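Local coordinates for superoxide dismutase [Mn/Fe] (PDB 1UES), which disproportionates superoxide radicals into oxygen and hydrogen peroxide, cycling the oxidation state of one manganese or iron ion in each subunit of a homodimer, at residues Gly91-Ala96 with Asp185-Arg190; Lys99-Phe104 with Leu134-Glu139. The protein carries 1 engineered substitution. All coordinates share one frame; numbering follows the deposited sequence.

Contact 1 of 2, residues Gly91-Ala96 with Asp185-Arg190; sequences GKLGEA and DIVESR
Leu93 reaches from helix 91-101 to the C-terminal helix 184-190 and meets two of its residues with one side chain. The close part is wholly apolar. Leu93 CD2 lies 3.6 Å from Val187 CG1, and Leu93 CB 3.8 Å from Glu188 CG. With the leucine's CG anti to the backbone N (chi1 -177°), the side chain swings toward helix 184-190, and chi2 of 54° then sends CD2 to Val187 CG1 and Glu188 CG. A long branched residue suits this place, since the nearest CA atoms, those of Leu93 and Glu188, are 5.8 Å apart; the shorter Val187 also touches Leu153 and Leu154 of strand 151-157. The contact therefore joins the first and last helices of the C-terminal alpha/beta domain of the iron/manganese superoxide dismutases, beside the domain's antiparallel sheet. Glu188 marks the change from tight to loose. Its methylene CG packs against Leu93, but its extended chain takes the carboxylate back to the amino-terminal end of helix 91-101, where OE2 accepts a hydrogen bond from Lys90 N; the helix dipole there would probably favour the negative charge. Gly91, with a positive phi of 63° that glycine adopts easily, sits at this exposed end. Lys92 also runs along the solvent side and anchors its NZ on the backbone O of Tyr191. Ser189, an exposed residue, has its CB directed away from segment 91-96, and its OG donates a 2.7 Å hydrogen bond to Ile186 O.

Contact 2 of 2, residues Lys99-Phe104 with Leu134-Glu139; sequences KQFGSF and LSIEKE
Ser135 sits between Leu134 and Ile136, the two residues that Phe101 touches, and its OG donates a 2.7 Å hydrogen bond to the anti lone pair of Glu137 OE2. This bond belongs to the side of the strand turned away from helix 91-101; toward that helix the strand offers the aliphatic Leu134 and Ile136. Phe101, at the helix's last turn, has CG anti to its carbonyl carbon (chi1 -70°), which brings the ring obliquely to the strand: CE1 comes to 3.7 Å from Ile136 CD1, and CZ to 3.8 Å from Ile136 CG1. The ring's other flank reaches Leu134, with CE2 4.0 Å from Leu134 CB. A broad ring suits this position because it bridges two aliphatic residues, while Phe107 meets it too. The Gln100 side chain crosses that of Leu134 at about a right angle, with Gln100 CD 4.0 Å from Leu134 CG. The chain then turns at Gly102 (phi 102°), where a CB would jam against Phe101 O, and Ser103 N-caps the next helix through an OG bond to Lys106 N. Two consecutive helices packed against an outer strand of the subunit's three-stranded antiparallel sheet are characteristic of the C-terminal domain of iron/manganese superoxide dismutases.

Overall arrangement
Helix 91-101 serves both contacts: its first turns meet the C-terminal helix in contact 1, and its last turn meets the sheet in contact 2. The two centres lie about 13 Å apart, and their packing is continuous, because Leu134 CD1 of contact 2 lies 3.8 Å from Ala96 C and Leu134 CD2 lies 4.2 Å from Leu93 CD1. Tyr191 touches both Leu93 and Leu134. Neither contact includes a manganese ligand. The sheet nevertheless connects them to the metal site: strand 151-157, which packs on Val187 and is the other outermost strand from 134-140, ends at the ligand Asp157.

Contact 1 of 2, residues Gly91-Ala96 with Asp185-Arg190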
ATOM      1  N   GLY A  91     -13.343  12.626 -29.756  1.00 37.76           N
ATOM      2  CA  GLY A  91     -13.888  11.473 -30.446  1.00 37.44           C
ATOM      3  C   GLY A  91     -14.999  10.792 -29.676  1.00 37.05           C
ATOM      4  O   GLY A  91     -15.730  11.424 -28.905  1.00 37.07           O
ATOM      5  N   LYS A  92     -15.120   9.485 -29.864  1.00 36.83           N
ATOM      6  CA  LYS A  92     -16.167   8.740 -29.191  1.00 36.52           C
ATOM      7  C   LYS A  92     -15.952   8.698 -27.683  1.00 36.18           C
ATOM      8  O   LYS A  92     -16.911   8.742 -26.909  1.00 36.01           O
ATOM      9  CB  LYS A  92     -16.240   7.323 -29.734  1.00 36.94           C
ATOM     10  CG  LYS A  92     -14.909   6.645 -29.774  1.00 37.51           C
ATOM     11  CD  LYS A  92     -14.924   5.519 -30.773  1.00 38.13           C
ATOM     12  CE  LYS A  92     -15.098   4.183 -30.063  1.00 38.43           C
ATOM     13  NZ  LYS A  92     -14.222   3.138 -30.677  1.00 38.90           N
ATOM     14  N   LEU A  93     -14.702   8.591 -27.257  1.00 35.81           N
ATOM     15  CA  LEU A  93     -14.453   8.558 -25.820  1.00 35.64           C
ATOM     16  C   LEU A  93     -14.853   9.892 -25.205  1.00 35.57           C
ATOM     17  O   LEU A  93     -15.531   9.931 -24.177  1.00 35.52           O
ATOM     18  CB  LEU A  93     -12.980   8.264 -25.523  1.00 35.37           C
ATOM     19  CG  LEU A  93     -12.724   8.161 -24.015  1.00 35.15           C
ATOM     20  CD1 LEU A  93     -13.657   7.150 -23.376  1.00 35.01           C
ATOM     21  CD2 LEU A  93     -11.271   7.767 -23.803  1.00 35.11           C
ATOM     22  N   GLY A  94     -14.436  10.989 -25.825  1.00 35.81           N
ATOM     23  CA  GLY A  94     -14.798  12.295 -25.298  1.00 36.03           C
ATOM     24  C   GLY A  94     -16.305  12.456 -25.182  1.00 36.36           C
ATOM     25  O   GLY A  94     -16.815  12.929 -24.168  1.00 36.11           O
ATOM     26  N   GLU A  95     -17.029  12.056 -26.223  1.00 36.70           N
ATOM     27  CA  GLU A  95     -18.480  12.147 -26.208  1.00 37.02           C
ATOM     28  C   GLU A  95     -19.103  11.184 -25.191  1.00 36.76           C
ATOM     29  O   GLU A  95     -20.110  11.517 -24.563  1.00 36.62           O
ATOM     30  CB  GLU A  95     -19.038  11.882 -27.612  1.00 37.77           C
ATOM     31  CG  GLU A  95     -18.474  12.820 -28.687  1.00 39.08           C
ATOM     32  CD  GLU A  95     -19.090  14.221 -28.665  1.00 39.93           C
ATOM     33  OE1 GLU A  95     -18.532  15.127 -27.998  1.00 40.64           O
ATOM     34  OE2 GLU A  95     -20.135  14.425 -29.326  1.00 40.52           O
ATOM     35  N   ALA A  96     -18.501  10.006 -25.020  1.00 36.47           N
ATOM     36  CA  ALA A  96     -19.006   9.019 -24.072  1.00 36.16           C
ATOM     37  C   ALA A  96     -18.850   9.549 -22.646  1.00 36.01           C
ATOM     38  O   ALA A  96     -19.720   9.359 -21.810  1.00 35.72           O
ATOM     39  CB  ALA A  96     -18.257   7.688 -24.230  1.00 36.04           C
ATOM     40  N   ASP A 185      -5.041  10.167 -26.876  1.00 29.32           N
ATOM     41  CA  ASP A 185      -5.048   9.430 -28.136  1.00 30.00           C
ATOM     42  C   ASP A 185      -4.849   7.954 -27.850  1.00 29.69           C
ATOM     43  O   ASP A 185      -5.427   7.099 -28.522  1.00 29.50           O
ATOM     44  CB  ASP A 185      -3.942   9.931 -29.056  1.00 31.42           C
ATOM     45  CG  ASP A 185      -4.195  11.345 -29.526  1.00 32.53           C
ATOM     46  OD1 ASP A 185      -5.363  11.644 -29.869  1.00 33.65           O
ATOM     47  OD2 ASP A 185      -3.241  12.157 -29.528  1.00 33.70           O
ATOM     48  N   ILE A 186      -4.033   7.653 -26.840  1.00 29.19           N
ATOM     49  CA  ILE A 186      -3.792   6.273 -26.475  1.00 28.77           C
ATOM     50  C   ILE A 186      -5.001   5.707 -25.730  1.00 28.46           C
ATOM     51  O   ILE A 186      -5.447   4.609 -26.009  1.00 28.33           O
ATOM     52  CB  ILE A 186      -2.511   6.147 -25.628  1.00 28.94           C
ATOM     53  CG1 ILE A 186      -1.325   6.600 -26.481  1.00 28.90           C
ATOM     54  CG2 ILE A 186      -2.342   4.716 -25.093  1.00 28.71           C
ATOM     55  CD1 ILE A 186      -0.096   6.998 -25.712  1.00 29.24           C
ATOM     56  N   VAL A 187      -5.550   6.459 -24.782  1.00 28.15           N
ATOM     57  CA  VAL A 187      -6.704   5.956 -24.061  1.00 28.14           C
ATOM     58  C   VAL A 187      -7.849   5.716 -25.036  1.00 28.43           C
ATOM     59  O   VAL A 187      -8.504   4.677 -24.994  1.00 28.01           O
ATOM     60  CB  VAL A 187      -7.160   6.948 -22.964  1.00 27.94           C
ATOM     61  CG1 VAL A 187      -8.390   6.402 -22.238  1.00 28.12           C
ATOM     62  CG2 VAL A 187      -6.025   7.196 -21.991  1.00 28.05           C
ATOM     63  N   GLU A 188      -8.074   6.669 -25.936  1.00 28.77           N
ATOM     64  CA  GLU A 188      -9.161   6.537 -26.903  1.00 29.24           C
ATOM     65  C   GLU A 188      -8.992   5.275 -27.731  1.00 29.07           C
ATOM     66  O   GLU A 188      -9.968   4.601 -28.048  1.00 28.99           O
ATOM     67  CB  GLU A 188      -9.204   7.751 -27.821  1.00 30.28           C
ATOM     68  CG  GLU A 188      -9.571   9.040 -27.112  1.00 32.08           C
ATOM     69  CD  GLU A 188      -9.083  10.260 -27.864  1.00 32.98           C
ATOM     70  OE1 GLU A 188      -8.620  10.103 -29.028  1.00 33.95           O
ATOM     71  OE2 GLU A 188      -9.164  11.376 -27.305  1.00 33.89           O
ATOM     72  N   SER A 189      -7.749   4.951 -28.075  1.00 28.85           N
ATOM     73  CA  SER A 189      -7.489   3.751 -28.860  1.00 28.78           C
ATOM     74  C   SER A 189      -7.908   2.467 -28.143  1.00 28.32           C
ATOM     75  O   SER A 189      -8.207   1.476 -28.787  1.00 28.19           O
ATOM     76  CB  SER A 189      -6.004   3.653 -29.220  1.00 29.01           C
ATOM     77  OG  SER A 189      -5.298   3.033 -28.155  1.00 30.69           O
ATOM     78  N   ARG A 190      -7.929   2.483 -26.805  1.00 27.59           N
ATOM     79  CA  ARG A 190      -8.318   1.305 -26.033  1.00 27.17           C
ATOM     80  C   ARG A 190      -9.831   1.150 -25.969  1.00 27.28           C
ATOM     81  O   ARG A 190     -10.342   0.086 -25.635  1.00 27.37           O
ATOM     82  CB  ARG A 190      -7.787   1.423 -24.598  1.00 26.46           C
ATOM     83  CG  ARG A 190      -6.331   1.833 -24.524  1.00 25.66           C
ATOM     84  CD  ARG A 190      -5.877   1.869 -23.072  1.00 24.55           C
ATOM     85  NE  ARG A 190      -4.425   1.849 -23.024  1.00 24.12           N
ATOM     86  CZ  ARG A 190      -3.708   2.187 -21.963  1.00 24.39           C
ATOM     87  NH1 ARG A 190      -4.323   2.574 -20.851  1.00 23.02           N
ATOM     88  NH2 ARG A 190      -2.379   2.125 -22.020  1.00 23.56           N
TER

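Contact 2 of 2, residues Lys99-Phe104 with Leu134-Glu139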
ATOM      1  N   LYS A  99     -21.451  12.439 -22.255  1.00 37.17           N
ATOM      2  CA  LYS A  99     -22.793  11.894 -22.099  1.00 37.12           C
ATOM      3  C   LYS A  99     -22.976  11.153 -20.785  1.00 37.02           C
ATOM      4  O   LYS A  99     -23.984  11.327 -20.101  1.00 37.05           O
ATOM      5  CB  LYS A  99     -23.151  10.955 -23.261  1.00 37.34           C
ATOM      6  CG  LYS A  99     -24.650  10.582 -23.307  1.00 37.72           C
ATOM      7  CD  LYS A  99     -25.026   9.652 -24.460  1.00 38.12           C
ATOM      8  CE  LYS A  99     -26.508   9.277 -24.364  1.00 38.29           C
ATOM      9  NZ  LYS A  99     -26.818   7.875 -24.822  1.00 38.77           N
ATOM     10  N   GLN A 100     -21.991  10.350 -20.400  1.00 36.73           N
ATOM     11  CA  GLN A 100     -22.134   9.550 -19.188  1.00 36.41           C
ATOM     12  C   GLN A 100     -21.750  10.190 -17.859  1.00 36.24           C
ATOM     13  O   GLN A 100     -22.223   9.741 -16.808  1.00 36.43           O
ATOM     14  CB  GLN A 100     -21.405   8.209 -19.388  1.00 36.31           C
ATOM     15  CG  GLN A 100     -21.793   7.530 -20.708  1.00 36.13           C
ATOM     16  CD  GLN A 100     -21.165   6.161 -20.913  1.00 36.05           C
ATOM     17  OE1 GLN A 100     -20.836   5.783 -22.038  1.00 36.26           O
ATOM     18  NE2 GLN A 100     -21.008   5.415 -19.844  1.00 35.65           N
ATOM     19  N   PHE A 101     -20.919  11.233 -17.881  1.00 36.02           N
ATOM     20  CA  PHE A 101     -20.519  11.891 -16.639  1.00 35.81           C
ATOM     21  C   PHE A 101     -20.922  13.366 -16.633  1.00 35.72           C
ATOM     22  O   PHE A 101     -20.778  14.052 -15.616  1.00 35.85           O
ATOM     23  CB  PHE A 101     -18.999  11.789 -16.411  1.00 35.74           C
ATOM     24  CG  PHE A 101     -18.523  10.397 -16.082  1.00 35.56           C
ATOM     25  CD1 PHE A 101     -18.585   9.914 -14.776  1.00 35.36           C
ATOM     26  CD2 PHE A 101     -18.019   9.569 -17.084  1.00 35.50           C
ATOM     27  CE1 PHE A 101     -18.155   8.617 -14.470  1.00 35.39           C
ATOM     28  CE2 PHE A 101     -17.584   8.268 -16.788  1.00 35.56           C
ATOM     29  CZ  PHE A 101     -17.655   7.794 -15.478  1.00 35.44           C
ATOM     30  N   GLY A 102     -21.422  13.843 -17.768  1.00 35.40           N
ATOM     31  CA  GLY A 102     -21.831  15.227 -17.877  1.00 34.83           C
ATOM     32  C   GLY A 102     -20.806  16.068 -18.607  1.00 34.57           C
ATOM     33  O   GLY A 102     -21.118  16.704 -19.619  1.00 34.47           O
ATOM     34  N   SER A 103     -19.575  16.040 -18.108  1.00 34.03           N
ATOM     35  CA  SER A 103     -18.486  16.809 -18.680  1.00 33.78           C
ATOM     36  C   SER A 103     -17.177  16.159 -18.301  1.00 33.64           C
ATOM     37  O   SER A 103     -17.133  15.309 -17.416  1.00 33.64           O
ATOM     38  CB  SER A 103     -18.483  18.233 -18.121  1.00 33.79           C
ATOM     39  OG  SER A 103     -18.248  18.251 -16.715  1.00 33.81           O
ATOM     40  N   PHE A 104     -16.108  16.567 -18.967  1.00 33.63           N
ATOM     41  CA  PHE A 104     -14.806  16.031 -18.639  1.00 33.44           C
ATOM     42  C   PHE A 104     -14.426  16.463 -17.214  1.00 33.49           C
ATOM     43  O   PHE A 104     -13.884  15.672 -16.435  1.00 33.20           O
ATOM     44  CB  PHE A 104     -13.771  16.542 -19.635  1.00 33.54           C
ATOM     45  CG  PHE A 104     -12.379  16.040 -19.377  1.00 33.45           C
ATOM     46  CD1 PHE A 104     -12.150  14.700 -19.067  1.00 33.35           C
ATOM     47  CD2 PHE A 104     -11.301  16.903 -19.454  1.00 33.35           C
ATOM     48  CE1 PHE A 104     -10.852  14.236 -18.842  1.00 33.43           C
ATOM     49  CE2 PHE A 104     -10.001  16.451 -19.232  1.00 33.48           C
ATOM     50  CZ  PHE A 104      -9.779  15.118 -18.926  1.00 33.36           C
ATOM     51  N   LEU A 134     -19.300   3.303 -19.655  1.00 29.40           N
ATOM     52  CA  LEU A 134     -18.135   3.567 -18.833  1.00 28.79           C
ATOM     53  C   LEU A 134     -18.435   3.421 -17.361  1.00 28.70           C
ATOM     54  O   LEU A 134     -19.553   3.692 -16.907  1.00 28.75           O
ATOM     55  CB  LEU A 134     -17.625   4.991 -19.080  1.00 28.59           C
ATOM     56  CG  LEU A 134     -17.285   5.402 -20.516  1.00 28.37           C
ATOM     57  CD1 LEU A 134     -17.076   6.932 -20.586  1.00 28.60           C
ATOM     58  CD2 LEU A 134     -16.005   4.659 -20.964  1.00 28.30           C
ATOM     59  N   SER A 135     -17.420   3.012 -16.616  1.00 28.14           N
ATOM     60  CA  SER A 135     -17.547   2.879 -15.176  1.00 28.08           C
ATOM     61  C   SER A 135     -16.227   3.216 -14.535  1.00 27.96           C
ATOM     62  O   SER A 135     -15.173   3.065 -15.148  1.00 27.50           O
ATOM     63  CB  SER A 135     -17.927   1.451 -14.779  1.00 28.09           C
ATOM     64  OG  SER A 135     -16.953   0.498 -15.201  1.00 28.24           O
ATOM     65  N   ILE A 136     -16.292   3.691 -13.302  1.00 27.98           N
ATOM     66  CA  ILE A 136     -15.075   3.971 -12.556  1.00 28.03           C
ATOM     67  C   ILE A 136     -15.003   2.795 -11.593  1.00 28.50           C
ATOM     68  O   ILE A 136     -15.945   2.537 -10.837  1.00 28.43           O
ATOM     69  CB  ILE A 136     -15.168   5.294 -11.798  1.00 27.69           C
ATOM     70  CG1 ILE A 136     -15.296   6.437 -12.812  1.00 27.31           C
ATOM     71  CG2 ILE A 136     -13.968   5.434 -10.856  1.00 27.11           C
ATOM     72  CD1 ILE A 136     -15.251   7.808 -12.241  1.00 27.70           C
ATOM     73  N   GLU A 137     -13.906   2.049 -11.661  1.00 28.76           N
ATOM     74  CA  GLU A 137     -13.718   0.875 -10.819  1.00 29.36           C
ATOM     75  C   GLU A 137     -12.599   1.090  -9.813  1.00 29.27           C
ATOM     76  O   GLU A 137     -11.529   1.550 -10.172  1.00 29.33           O
ATOM     77  CB  GLU A 137     -13.367  -0.341 -11.687  1.00 29.89           C
ATOM     78  CG  GLU A 137     -14.323  -0.603 -12.827  1.00 31.03           C
ATOM     79  CD  GLU A 137     -15.621  -1.246 -12.367  1.00 31.32           C
ATOM     80  OE1 GLU A 137     -15.645  -1.835 -11.254  1.00 32.15           O
ATOM     81  OE2 GLU A 137     -16.610  -1.169 -13.121  1.00 31.93           O
ATOM     82  N   LYS A 138     -12.850   0.773  -8.550  1.00 29.43           N
ATOM     83  CA  LYS A 138     -11.813   0.889  -7.527  1.00 29.17           C
ATOM     84  C   LYS A 138     -11.257  -0.527  -7.364  1.00 28.91           C
ATOM     85  O   LYS A 138     -11.994  -1.460  -7.010  1.00 29.13           O
ATOM     86  CB  LYS A 138     -12.404   1.400  -6.212  1.00 30.05           C
ATOM     87  CG  LYS A 138     -12.727   2.902  -6.215  1.00 30.93           C
ATOM     88  CD  LYS A 138     -13.503   3.288  -4.970  1.00 32.20           C
ATOM     89  CE  LYS A 138     -12.567   3.534  -3.805  1.00 32.79           C
ATOM     90  NZ  LYS A 138     -12.766   2.522  -2.716  1.00 33.82           N
ATOM     91  N   GLU A 139      -9.963  -0.694  -7.641  1.00 28.19           N
ATOM     92  CA  GLU A 139      -9.349  -2.009  -7.586  1.00 27.91           C
ATOM     93  C   GLU A 139      -8.271  -2.113  -6.513  1.00 27.52           C
ATOM     94  O   GLU A 139      -7.132  -1.643  -6.697  1.00 27.42           O
ATOM     95  CB  GLU A 139      -8.745  -2.347  -8.962  1.00 28.16           C
ATOM     96  CG  GLU A 139      -9.762  -2.449 -10.072  1.00 28.78           C
ATOM     97  CD  GLU A 139     -10.534  -3.756 -10.014  1.00 29.26           C
ATOM     98  OE1 GLU A 139     -10.347  -4.521  -9.041  1.00 29.28           O
ATOM     99  OE2 GLU A 139     -11.335  -4.021 -10.931  1.00 30.36           O
TER